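Local coordinates for protein saframycin Mx1 synthetase B (Legionella pneumophila subsp. pneumophila, PDB 3KXW) that belongs to the ANL superfamily of AMP-binding enzymes and binds 5'-O-[(S)-(dodecanoyloxy)(hydroxy)phosphoryl]adenosine in a pocket, at residues A[247-252]-A[275-280]; A[255-260]-A[284-289]. All blocks are in the same frame, centred on the assembly; numbering follows the deposited sequence.

Interaction 1: residues A[247-252]-A[275-280]; sequences QNPLSW and VKRIRE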
ATOM      1  N   GLN A 247      -6.880  14.956   2.418  1.00 20.03           N
ATOM      2  CA  GLN A 247      -7.442  16.276   2.684  1.00 20.81           C
ATOM      3  C   GLN A 247      -7.238  17.272   1.552  1.00 22.28           C
ATOM      4  O   GLN A 247      -8.028  18.202   1.397  1.00 21.92           O
ATOM      5  CB  GLN A 247      -6.827  16.857   3.950  1.00 23.15           C
ATOM      6  CG  GLN A 247      -7.236  16.136   5.202  1.00 24.60           C
ATOM      7  CD  GLN A 247      -8.352  16.841   5.925  1.00 30.98           C
ATOM      8  OE1 GLN A 247      -9.488  16.351   5.975  1.00 32.58           O
ATOM      9  NE2 GLN A 247      -8.044  18.006   6.488  1.00 33.17           N
ATOM     10  N   ASN A 248      -6.164  17.115   0.782  1.00 19.04           N
ATOM     11  CA  ASN A 248      -5.790  18.129  -0.205  1.00 19.35           C
ATOM     12  C   ASN A 248      -4.870  17.504  -1.230  1.00 17.80           C
ATOM     13  O   ASN A 248      -3.660  17.690  -1.163  1.00 19.56           O
ATOM     14  CB  ASN A 248      -5.044  19.296   0.487  1.00 19.85           C
ATOM     15  CG  ASN A 248      -4.735  20.448  -0.460  1.00 23.60           C
ATOM     16  OD1 ASN A 248      -5.426  20.643  -1.471  1.00 25.58           O
ATOM     17  ND2 ASN A 248      -3.686  21.224  -0.137  1.00 22.83           N
ATOM     18  N   PRO A 249      -5.439  16.755  -2.186  1.00 18.27           N
ATOM     19  CA  PRO A 249      -4.640  15.954  -3.124  1.00 17.57           C
ATOM     20  C   PRO A 249      -3.763  16.822  -4.009  1.00 16.53           C
ATOM     21  O   PRO A 249      -2.716  16.360  -4.487  1.00 16.58           O
ATOM     22  CB  PRO A 249      -5.696  15.234  -3.990  1.00 16.27           C
ATOM     23  CG  PRO A 249      -6.997  15.466  -3.328  1.00 19.50           C
ATOM     24  CD  PRO A 249      -6.882  16.638  -2.419  1.00 18.98           C
ATOM     25  N   LEU A 250      -4.193  18.064  -4.248  1.00 16.84           N
ATOM     26  CA  LEU A 250      -3.354  19.021  -4.956  1.00 17.96           C
ATOM     27  C   LEU A 250      -1.965  19.105  -4.331  1.00 16.72           C
ATOM     28  O   LEU A 250      -0.978  19.330  -5.043  1.00 16.56           O
ATOM     29  CB  LEU A 250      -3.991  20.412  -4.951  1.00 18.52           C
ATOM     30  CG  LEU A 250      -3.096  21.515  -5.500  1.00 20.02           C
ATOM     31  CD1 LEU A 250      -2.806  21.258  -6.956  1.00 17.17           C
ATOM     32  CD2 LEU A 250      -3.793  22.856  -5.309  1.00 22.83           C
ATOM     33  N   SER A 251      -1.869  18.936  -3.014  1.00 16.16           N
ATOM     34  CA  SER A 251      -0.557  19.074  -2.370  1.00 16.42           C
ATOM     35  C   SER A 251       0.456  18.042  -2.887  1.00 16.13           C
ATOM     36  O   SER A 251       1.650  18.314  -2.940  1.00 14.78           O
ATOM     37  CB  SER A 251      -0.639  19.079  -0.841  1.00 17.96           C
ATOM     38  OG  SER A 251      -0.996  17.804  -0.357  1.00 19.43           O
ATOM     39  N   TRP A 252      -0.016  16.873  -3.302  1.00 15.25           N
ATOM     40  CA  TRP A 252       0.887  15.901  -3.930  1.00 14.00           C
ATOM     41  C   TRP A 252       1.599  16.514  -5.140  1.00 14.86           C
ATOM     42  O   TRP A 252       2.814  16.387  -5.302  1.00 13.54           O
ATOM     43  CB  TRP A 252       0.097  14.677  -4.383  1.00 14.60           C
ATOM     44  CG  TRP A 252       0.913  13.512  -4.935  1.00 12.53           C
ATOM     45  CD1 TRP A 252       2.246  13.280  -4.774  1.00 12.54           C
ATOM     46  CD2 TRP A 252       0.397  12.399  -5.670  1.00 12.41           C
ATOM     47  NE1 TRP A 252       2.600  12.095  -5.387  1.00 11.74           N
ATOM     48  CE2 TRP A 252       1.478  11.529  -5.933  1.00 11.34           C
ATOM     49  CE3 TRP A 252      -0.885  12.043  -6.118  1.00 13.41           C
ATOM     50  CZ2 TRP A 252       1.326  10.326  -6.643  1.00 12.95           C
ATOM     51  CZ3 TRP A 252      -1.036  10.849  -6.845  1.00 12.50           C
ATOM     52  CH2 TRP A 252       0.070  10.002  -7.095  1.00 12.94           C
ATOM     53  N   VAL A 275      -7.907  13.758 -10.241  1.00 14.38           N
ATOM     54  CA  VAL A 275      -8.764  14.271 -11.298  1.00 16.05           C
ATOM     55  C   VAL A 275     -10.085  14.782 -10.725  1.00 17.64           C
ATOM     56  O   VAL A 275     -10.566  15.854 -11.101  1.00 19.18           O
ATOM     57  CB  VAL A 275      -9.029  13.193 -12.368  1.00 16.15           C
ATOM     58  CG1 VAL A 275     -10.193  13.604 -13.303  1.00 17.89           C
ATOM     59  CG2 VAL A 275      -7.769  12.923 -13.167  1.00 17.48           C
ATOM     60  N   LYS A 276     -10.675  13.999  -9.834  1.00 15.93           N
ATOM     61  CA  LYS A 276     -11.975  14.332  -9.272  1.00 16.81           C
ATOM     62  C   LYS A 276     -11.947  15.573  -8.366  1.00 21.33           C
ATOM     63  O   LYS A 276     -12.894  16.381  -8.372  1.00 19.42           O
ATOM     64  CB  LYS A 276     -12.535  13.148  -8.491  1.00 17.19           C
ATOM     65  CG  LYS A 276     -13.990  13.361  -8.112  1.00 21.16           C
ATOM     66  CD  LYS A 276     -14.766  12.107  -8.229  1.00 19.36           C
ATOM     67  CE  LYS A 276     -16.257  12.388  -8.343  1.00 20.42           C
ATOM     68  NZ  LYS A 276     -16.705  12.319  -9.745  1.00 20.51           N
ATOM     69  N   ARG A 277     -10.869  15.712  -7.591  1.00 16.59           N
ATOM     70  CA  ARG A 277     -10.809  16.696  -6.501  1.00 18.18           C
ATOM     71  C   ARG A 277     -10.201  18.050  -6.894  1.00 21.61           C
ATOM     72  O   ARG A 277     -10.410  19.040  -6.205  1.00 22.30           O
ATOM     73  CB  ARG A 277     -10.020  16.145  -5.306  1.00 19.84           C
ATOM     74  CG  ARG A 277     -10.757  15.085  -4.431  1.00 21.84           C
ATOM     75  CD  ARG A 277     -11.876  15.661  -3.556  1.00 23.29           C
ATOM     76  NE  ARG A 277     -11.405  16.662  -2.597  1.00 23.19           N
ATOM     77  CZ  ARG A 277     -11.092  16.419  -1.330  1.00 24.03           C
ATOM     78  NH1 ARG A 277     -11.205  15.202  -0.822  1.00 25.50           N
ATOM     79  NH2 ARG A 277     -10.676  17.411  -0.556  1.00 26.97           N
ATOM     80  N   ILE A 278      -9.422  18.089  -7.963  1.00 19.63           N
ATOM     81  CA  ILE A 278      -8.655  19.300  -8.283  1.00 21.20           C
ATOM     82  C   ILE A 278      -9.318  20.112  -9.399  1.00 21.95           C
ATOM     83  O   ILE A 278      -9.360  19.693 -10.547  1.00 20.52           O
ATOM     84  CB  ILE A 278      -7.195  18.943  -8.633  1.00 18.98           C
ATOM     85  CG1 ILE A 278      -6.549  18.199  -7.448  1.00 18.22           C
ATOM     86  CG2 ILE A 278      -6.395  20.195  -9.020  1.00 22.63           C
ATOM     87  CD1 ILE A 278      -5.127  17.761  -7.686  1.00 18.65           C
ATOM     88  N   ARG A 279      -9.856  21.274  -9.042  1.00 23.11           N
ATOM     89  CA  ARG A 279     -10.520  22.132 -10.020  1.00 26.78           C
ATOM     90  C   ARG A 279      -9.497  22.738 -10.984  1.00 25.15           C
ATOM     91  O   ARG A 279      -8.371  23.039 -10.591  1.00 23.57           O
ATOM     92  CB  ARG A 279     -11.268  23.264  -9.314  1.00 28.74           C
ATOM     93  CG  ARG A 279     -12.432  22.799  -8.478  1.00 29.46           C
ATOM     94  CD  ARG A 279     -13.420  22.027  -9.341  1.00 35.29           C
ATOM     95  NE  ARG A 279     -14.397  21.311  -8.523  1.00 44.12           N
ATOM     96  CZ  ARG A 279     -14.332  20.011  -8.232  1.00 41.86           C
ATOM     97  NH1 ARG A 279     -13.334  19.261  -8.707  1.00 32.00           N
ATOM     98  NH2 ARG A 279     -15.274  19.461  -7.468  1.00 46.58           N
ATOM     99  N   GLU A 280      -9.904  22.937 -12.228  1.00 24.75           N
ATOM    100  CA  GLU A 280      -9.047  23.581 -13.222  1.00 26.40           C
ATOM    101  C   GLU A 280      -8.256  24.781 -12.702  1.00 24.34           C
ATOM    102  O   GLU A 280      -7.066  24.900 -12.967  1.00 23.73           O
ATOM    103  CB  GLU A 280      -9.850  24.008 -14.447  1.00 26.76           C
ATOM    104  CG  GLU A 280      -8.963  24.446 -15.597  1.00 26.30           C
ATOM    105  CD  GLU A 280      -8.034  23.334 -16.074  1.00 28.86           C
ATOM    106  OE1 GLU A 280      -8.373  22.141 -15.898  1.00 30.29           O
ATOM    107  OE2 GLU A 280      -6.963  23.655 -16.627  1.00 29.03           O
TER
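Leu250 and Ile278 make the tight half of this contact, in which the first turn of helix 250-259 meets the C-terminal end of helix 269-277. The latter is the helix of a beta-alpha-beta crossover joining the neighbouring parallel strands 263-266 and 293-296. Ile278 holds CG1 beside its own backbone N (chi1 -58°) and extends from there, so that CD1 lands on backbone rather than on a side-chain end: it lies 3.5 Å from Leu250 CA and 4.0 Å from Leu250 CB. Both residues are buried, and Phe313 of helix 303-313 also touches Ile278. Beside them Pro249 and Arg277 cross at about a right angle, with Pro249 CG 3.7 Å from Arg277 CB.

Further out the fit is looser. Bends at chi2 (-73°) and chi3 fold the arginine back, and its guanidinium presents one face to Pro249 CD, which sits 4.2 Å above the plane and offset toward the rim. Arg277 NH2 comes obliquely to within 3.4 Å of the backbone O of the exposed Gln247. Asn248 O closes the turn that runs through Pro249 and Leu250 into the helix, accepting from both Ser251 N (2.9 Å) and Ser251 OG (2.8 Å).

Interaction 2: residues A[255-260]-A[284-289]; sequences HITKYK and EGLDLS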
ATOM      1  N   HIS A 255       3.918  19.539  -4.230  1.00 15.74           N
ATOM      2  CA  HIS A 255       5.229  19.110  -3.726  1.00 15.51           C
ATOM      3  C   HIS A 255       6.113  18.510  -4.807  1.00 15.59           C
ATOM      4  O   HIS A 255       7.320  18.740  -4.803  1.00 14.99           O
ATOM      5  CB  HIS A 255       5.097  18.163  -2.536  1.00 16.18           C
ATOM      6  CG  HIS A 255       4.591  18.847  -1.312  1.00 16.29           C
ATOM      7  ND1 HIS A 255       3.771  18.239  -0.390  1.00 19.51           N
ATOM      8  CD2 HIS A 255       4.770  20.116  -0.880  1.00 17.95           C
ATOM      9  CE1 HIS A 255       3.486  19.096   0.575  1.00 17.65           C
ATOM     10  NE2 HIS A 255       4.082  20.239   0.303  1.00 22.29           N
ATOM     11  N   ILE A 256       5.524  17.742  -5.720  1.00 13.43           N
ATOM     12  CA  ILE A 256       6.294  17.181  -6.812  1.00 12.86           C
ATOM     13  C   ILE A 256       6.920  18.338  -7.565  1.00 16.11           C
ATOM     14  O   ILE A 256       8.090  18.278  -7.989  1.00 15.72           O
ATOM     15  CB  ILE A 256       5.411  16.318  -7.754  1.00 14.94           C
ATOM     16  CG1 ILE A 256       5.130  14.943  -7.094  1.00 13.15           C
ATOM     17  CG2 ILE A 256       6.063  16.168  -9.124  1.00 15.10           C
ATOM     18  CD1 ILE A 256       4.098  14.056  -7.880  1.00 14.36           C
ATOM     19  N   THR A 257       6.130  19.399  -7.714  1.00 16.04           N
ATOM     20  CA  THR A 257       6.558  20.592  -8.424  1.00 16.07           C
ATOM     21  C   THR A 257       7.715  21.282  -7.692  1.00 17.56           C
ATOM     22  O   THR A 257       8.769  21.550  -8.285  1.00 17.17           O
ATOM     23  CB  THR A 257       5.391  21.595  -8.567  1.00 15.98           C
ATOM     24  OG1 THR A 257       4.383  21.049  -9.440  1.00 14.48           O
ATOM     25  CG2 THR A 257       5.910  22.931  -9.144  1.00 19.04           C
ATOM     26  N   LYS A 258       7.491  21.577  -6.415  1.00 17.03           N
ATOM     27  CA  LYS A 258       8.449  22.299  -5.585  1.00 17.90           C
ATOM     28  C   LYS A 258       9.782  21.571  -5.467  1.00 19.18           C
ATOM     29  O   LYS A 258      10.830  22.180  -5.619  1.00 17.70           O
ATOM     30  CB  LYS A 258       7.878  22.540  -4.195  1.00 18.57           C
ATOM     31  CG  LYS A 258       8.777  23.378  -3.274  1.00 23.88           C
ATOM     32  CD  LYS A 258       8.077  23.668  -1.949  1.00 26.61           C
ATOM     33  CE  LYS A 258       9.012  24.348  -0.963  1.00 31.83           C
ATOM     34  NZ  LYS A 258       8.260  24.790   0.240  1.00 31.61           N
ATOM     35  N   TYR A 259       9.727  20.262  -5.241  1.00 17.13           N
ATOM     36  CA  TYR A 259      10.920  19.483  -4.933  1.00 17.42           C
ATOM     37  C   TYR A 259      11.531  18.807  -6.157  1.00 16.84           C
ATOM     38  O   TYR A 259      12.505  18.060  -6.039  1.00 18.51           O
ATOM     39  CB  TYR A 259      10.597  18.459  -3.827  1.00 15.95           C
ATOM     40  CG  TYR A 259      10.340  19.138  -2.495  1.00 18.85           C
ATOM     41  CD1 TYR A 259      11.395  19.518  -1.676  1.00 21.56           C
ATOM     42  CD2 TYR A 259       9.052  19.437  -2.077  1.00 16.89           C
ATOM     43  CE1 TYR A 259      11.169  20.162  -0.464  1.00 22.16           C
ATOM     44  CE2 TYR A 259       8.817  20.094  -0.862  1.00 19.27           C
ATOM     45  CZ  TYR A 259       9.890  20.457  -0.069  1.00 24.44           C
ATOM     46  OH  TYR A 259       9.683  21.088   1.147  1.00 27.01           O
ATOM     47  N   LYS A 260      10.959  19.081  -7.327  1.00 17.51           N
ATOM     48  CA  LYS A 260      11.372  18.435  -8.566  1.00 17.80           C
ATOM     49  C   LYS A 260      11.520  16.937  -8.387  1.00 15.83           C
ATOM     50  O   LYS A 260      12.522  16.352  -8.773  1.00 15.44           O
ATOM     51  CB  LYS A 260      12.668  19.051  -9.103  1.00 21.15           C
ATOM     52  CG  LYS A 260      12.415  20.365  -9.794  1.00 23.67           C
ATOM     53  CD  LYS A 260      13.656  21.197  -9.881  1.00 25.03           C
ATOM     54  CE  LYS A 260      13.333  22.512 -10.562  1.00 27.38           C
ATOM     55  NZ  LYS A 260      13.182  22.250 -12.014  1.00 32.38           N
ATOM     56  N   GLU A 284      -3.177  26.031 -11.443  1.00 25.64           N
ATOM     57  CA  GLU A 284      -2.236  27.111 -11.746  1.00 25.95           C
ATOM     58  C   GLU A 284      -1.033  27.036 -10.809  1.00 22.98           C
ATOM     59  O   GLU A 284      -1.189  26.919  -9.601  1.00 23.62           O
ATOM     60  CB  GLU A 284      -2.935  28.477 -11.644  1.00 29.08           C
ATOM     61  CG  GLU A 284      -2.373  29.497 -12.635  1.00 32.26           C
ATOM     62  CD  GLU A 284      -3.105  30.850 -12.649  1.00 35.85           C
ATOM     63  OE1 GLU A 284      -4.304  30.924 -12.278  1.00 35.43           O
ATOM     64  OE2 GLU A 284      -2.458  31.853 -13.047  1.00 34.95           O
ATOM     65  N   GLY A 285       0.173  27.068 -11.361  1.00 21.92           N
ATOM     66  CA  GLY A 285       1.348  26.908 -10.527  1.00 21.38           C
ATOM     67  C   GLY A 285       2.019  25.535 -10.583  1.00 21.29           C
ATOM     68  O   GLY A 285       3.153  25.395 -10.138  1.00 19.97           O
ATOM     69  N   LEU A 286       1.342  24.517 -11.120  1.00 18.44           N
ATOM     70  CA  LEU A 286       1.967  23.196 -11.214  1.00 18.34           C
ATOM     71  C   LEU A 286       3.005  23.157 -12.327  1.00 18.74           C
ATOM     72  O   LEU A 286       2.889  23.873 -13.301  1.00 20.98           O
ATOM     73  CB  LEU A 286       0.920  22.110 -11.475  1.00 17.74           C
ATOM     74  CG  LEU A 286      -0.106  21.885 -10.374  1.00 15.69           C
ATOM     75  CD1 LEU A 286      -1.101  20.793 -10.804  1.00 17.30           C
ATOM     76  CD2 LEU A 286       0.583  21.529  -9.056  1.00 15.51           C
ATOM     77  N   ASP A 287       4.010  22.304 -12.168  1.00 17.26           N
ATOM     78  CA  ASP A 287       4.969  21.988 -13.219  1.00 19.08           C
ATOM     79  C   ASP A 287       5.465  20.589 -12.926  1.00 18.15           C
ATOM     80  O   ASP A 287       6.265  20.389 -12.020  1.00 17.78           O
ATOM     81  CB  ASP A 287       6.154  22.948 -13.210  1.00 19.68           C
ATOM     82  CG  ASP A 287       7.247  22.542 -14.202  1.00 21.55           C
ATOM     83  OD1 ASP A 287       7.051  21.603 -15.003  1.00 21.70           O
ATOM     84  OD2 ASP A 287       8.308  23.190 -14.204  1.00 25.19           O
ATOM     85  N   LEU A 288       4.989  19.629 -13.705  1.00 17.38           N
ATOM     86  CA  LEU A 288       5.234  18.231 -13.415  1.00 17.51           C
ATOM     87  C   LEU A 288       6.254  17.641 -14.378  1.00 17.36           C
ATOM     88  O   LEU A 288       6.346  16.421 -14.523  1.00 16.97           O
ATOM     89  CB  LEU A 288       3.909  17.448 -13.491  1.00 18.49           C
ATOM     90  CG  LEU A 288       2.833  17.959 -12.517  1.00 17.08           C
ATOM     91  CD1 LEU A 288       1.452  17.298 -12.785  1.00 18.29           C
ATOM     92  CD2 LEU A 288       3.249  17.846 -11.036  1.00 16.56           C
ATOM     93  N   SER A 289       7.016  18.503 -15.058  1.00 17.98           N
ATOM     94  CA  SER A 289       7.987  18.004 -16.040  1.00 18.58           C
ATOM     95  C   SER A 289       9.088  17.123 -15.443  1.00 16.25           C
ATOM     96  O   SER A 289       9.629  16.282 -16.144  1.00 18.64           O
ATOM     97  CB  SER A 289       8.618  19.155 -16.849  1.00 20.25           C
ATOM     98  OG  SER A 289       9.128  20.151 -15.976  1.00 21.63           O
TER
HETATM   99  O   HOH W   1      10.750  20.683 -13.178  1.00 26.77           O
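Ile256 meets the loop between helix 269-277 and strand 293-296 through its CG2 methyl, which lies 3.8 Å from Leu288 CD2; the two side chains cross at about a right angle. Both are buried, and the Ile256 side chain is about 12 Å from the bound 5'-O-[(S)-(dodecanoyloxy)(hydroxy)phosphoryl]adenosine. One residue on, Thr257 carries the polar centre of the contact. With chi1 at -67° its OG1 stands beside its own backbone N, facing the loop, and accepts an almost straight hydrogen bond from Asp287 N (3.0 Å, N-H...O angle 176°). The same hydroxyl also bonds to Leu253 O one turn back, while the CD2 methyls of Leu286 and Leu288 pack near it; Thr257 CG2 lies 3.8 Å from Gly285 O. At Lys260 the helix has ended in a Schellman motif, with positive phi. From there Lys260 NZ reaches a water at 3.1 Å, which in turn donates to Ser289 OG (3.3 Å). Ser289 OG (2.7 Å) and Ser289 N (3.1 Å) both bond Asp287 OD1 from the same face of its carboxylate, the backbone bond forming an Asx turn. Because Thr257 OG1 accepts from the loop amide and bonds a carbonyl of its own helix, its rotation is probably well fixed, and the hydroxyl links the loop backbone directly to the last turns of the helix.

Overall arrangement
Followed from the N terminus, the chain enters helix 250-259, turns into strand 263-266, runs through helix 269-277 and returns by a loop toward strand 293-296. Interaction 1 closes the span from 247-252 to 275-280, bringing the end of the second helix back to the start of the first. Interaction 2 closes that from 255-260 to 284-289, laying the following loop along the far end of the first helix. Their segments alternate, so the closures cross rather than nest. Their centres are 13 Å apart, and Leu250 CD1 touches Leu286 CD2 at 4.0 Å. Phe313, already next to interaction 1, also touches Leu286 and Leu288, tying helix 303-313 to both contacts.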